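Side-chain contact in ribosome inactivating type 1 protein (Iris hollandica, PDB 3MVG), which belongs to the type 1 ribosome-inactivating proteins, a plant family whose members consist of a single chain: residues A[47-52]-A[93-98]. Sequence-based numbering, arbitrary orientation. Where two conformers were deposited one is given.
Sequences QDLLFV and QVYGNN
On one face of the mixed beta-sheet of the ribosome-inactivating protein fold, strand 49-55 meets the short helix 92-95 through Leu-49, Phe-51 and Val-94, with Tyr-95 at the margin. The contact is apolar and small, burying 142 Å² in all, and no hydrogen bond crosses it. Leu-49 and Val-94 meet end on, tip to tip: Leu-49 CD1 lies 4.0 Å from Val-94 CG1 and 4.1 Å from Val-94 CG2, so one methyl meets both branches of the valine. With CG anti to its carbonyl carbon (chi1 -57°) and a fully extended chi2 of 178°, Leu-49 sends CD1 straight out to the helix. Phe-51, two residues further along the strand, presents its ring edge instead, Val-94 CG1 sitting near the ring plane at 4.0 Å from Phe-51 CZ and 4.2 Å from Phe-51 CE2. Val-94 CG1 is thus shared between the leucine methyl and the aromatic rim.

The helix packs on one face of the sheet, whereas Leu-50 and Val-52 are turned to the other and meet helix 13-27. Tyr-95 points its ring down toward the sheet beside Leu-49, its OH 4.5 Å from Leu-49 CD1, a loose approach. One face of this ring carries Val-94 CB, 4.3 Å above the plane and displaced toward the rim. Val-65 of the adjacent strand 61-67 and Phe-82 of strand 81-84 each touch both Phe-51 and Tyr-95, extending the apolar layer across the sheet.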
loop_
_atom_site.group_PDB
_atom_site.type_symbol
_atom_site.label_atom_id
_atom_site.label_comp_id
_atom_site.label_asym_id
_atom_site.label_seq_id
_atom_site.Cartn_x
_atom_site.Cartn_y
_atom_site.Cartn_z
ATOM N N GLN A 47 11.663 -17.970 -22.742
ATOM C CA GLN A 47 12.053 -16.742 -22.050
ATOM C C GLN A 47 10.827 -15.919 -21.653
ATOM O O GLN A 47 10.916 -15.095 -20.742
ATOM C CB GLN A 47 13.017 -15.916 -22.918
ATOM C CG GLN A 47 13.616 -14.688 -22.209
ATOM C CD GLN A 47 14.895 -14.162 -22.852
ATOM O OE1 GLN A 47 15.141 -12.950 -22.870
ATOM N NE2 GLN A 47 15.718 -15.068 -23.367
ATOM N N ASP A 48 9.705 -16.153 -22.337
ATOM C CA ASP A 48 8.431 -15.479 -22.065
ATOM C C ASP A 48 7.742 -15.982 -20.799
ATOM O O ASP A 48 6.767 -15.380 -20.372
ATOM C CB ASP A 48 7.420 -15.708 -23.204
ATOM C CG ASP A 48 7.809 -15.056 -24.525
ATOM O OD1 ASP A 48 8.679 -14.164 -24.564
ATOM O OD2 ASP A 48 7.197 -15.459 -25.542
ATOM N N LEU A 49 8.191 -17.103 -20.234
ATOM C CA LEU A 49 7.461 -17.744 -19.134
ATOM C C LEU A 49 8.106 -17.537 -17.773
ATOM O O LEU A 49 9.317 -17.299 -17.662
ATOM C CB LEU A 49 7.271 -19.241 -19.406
ATOM C CG LEU A 49 6.559 -19.615 -20.709
ATOM C CD1 LEU A 49 6.484 -21.133 -20.875
ATOM C CD2 LEU A 49 5.168 -18.996 -20.797
ATOM N N LEU A 50 7.282 -17.623 -16.733
ATOM C CA LEU A 50 7.753 -17.570 -15.365
ATOM C C LEU A 50 6.899 -18.524 -14.549
ATOM O O LEU A 50 5.685 -18.578 -14.723
ATOM C CB LEU A 50 7.643 -16.135 -14.832
ATOM C CG LEU A 50 8.218 -15.883 -13.444
ATOM C CD1 LEU A 50 9.724 -16.047 -13.436
ATOM C CD2 LEU A 50 7.845 -14.489 -13.001
ATOM N N PHE A 51 7.532 -19.289 -13.671
ATOM C CA PHE A 51 6.813 -20.184 -12.767
ATOM C C PHE A 51 6.662 -19.519 -11.403
ATOM O O PHE A 51 7.615 -18.916 -10.893
ATOM C CB PHE A 51 7.584 -21.493 -12.581
ATOM C CG PHE A 51 7.466 -22.481 -13.729
ATOM C CD1 PHE A 51 8.069 -23.724 -13.610
ATOM C CD2 PHE A 51 6.744 -22.207 -14.893
ATOM C CE1 PHE A 51 7.990 -24.679 -14.633
ATOM C CE2 PHE A 51 6.663 -23.159 -15.930
ATOM C CZ PHE A 51 7.285 -24.394 -15.789
ATOM N N VAL A 52 5.486 -19.675 -10.801
ATOM C CA VAL A 52 5.207 -19.168 -9.467
ATOM C C VAL A 52 4.726 -20.350 -8.644
ATOM O O VAL A 52 3.606 -20.829 -8.827
ATOM C CB VAL A 52 4.141 -18.048 -9.486
ATOM C CG1 VAL A 52 3.839 -17.566 -8.070
ATOM C CG2 VAL A 52 4.624 -16.887 -10.326
ATOM N N GLN A 93 7.775 -29.429 -24.258
ATOM C CA GLN A 93 9.009 -29.112 -23.522
ATOM C C GLN A 93 8.747 -28.502 -22.150
ATOM O O GLN A 93 9.550 -28.667 -21.230
ATOM C CB GLN A 93 9.910 -28.183 -24.339
ATOM N N VAL A 94 7.636 -27.787 -22.021
ATOM C CA VAL A 94 7.303 -27.130 -20.767
ATOM C C VAL A 94 6.230 -27.911 -20.010
ATOM O O VAL A 94 6.367 -28.149 -18.813
ATOM C CB VAL A 94 6.869 -25.661 -20.996
ATOM C CG1 VAL A 94 6.488 -24.984 -19.673
ATOM C CG2 VAL A 94 7.986 -24.883 -21.686
ATOM N N TYR A 95 5.187 -28.328 -20.719
ATOM C CA TYR A 95 3.986 -28.880 -20.091
ATOM C C TYR A 95 3.934 -30.406 -20.041
ATOM O O TYR A 95 2.983 -30.974 -19.498
ATOM C CB TYR A 95 2.732 -28.357 -20.797
ATOM C CG TYR A 95 2.626 -26.855 -20.844
ATOM C CD1 TYR A 95 2.334 -26.196 -22.035
ATOM C CD2 TYR A 95 2.810 -26.088 -19.692
ATOM C CE1 TYR A 95 2.230 -24.819 -22.087
ATOM C CE2 TYR A 95 2.716 -24.707 -19.729
ATOM C CZ TYR A 95 2.424 -24.080 -20.928
ATOM O OH TYR A 95 2.322 -22.713 -20.971
ATOM N N GLY A 96 4.936 -31.069 -20.611
ATOM C CA GLY A 96 4.924 -32.525 -20.702
ATOM C C GLY A 96 4.120 -33.009 -21.893
ATOM O O GLY A 96 3.556 -32.215 -22.654
ATOM N N ASN A 97 4.073 -34.327 -22.052
ATOM C CA ASN A 97 3.447 -34.929 -23.221
ATOM C C ASN A 97 1.933 -35.061 -23.146
ATOM O O ASN A 97 1.258 -35.095 -24.180
ATOM C CB ASN A 97 4.081 -36.290 -23.525
ATOM C CG ASN A 97 5.527 -36.173 -23.964
ATOM O OD1 ASN A 97 5.939 -35.150 -24.507
ATOM N ND2 ASN A 97 6.306 -37.222 -23.730
ATOM N N ASN A 98 1.410 -35.118 -21.921
ATOM C CA ASN A 98 -0.021 -35.307 -21.694
ATOM C C ASN A 98 -0.644 -34.338 -20.681
ATOM O O ASN A 98 -1.269 -34.784 -19.717
ATOM C CB ASN A 98 -0.303 -36.744 -21.242
ATOM C CG ASN A 98 -0.163 -37.752 -22.363
ATOM O OD1 ASN A 98 -1.153 -38.161 -22.967
ATOM N ND2 ASN A 98 1.067 -38.156 -22.648
#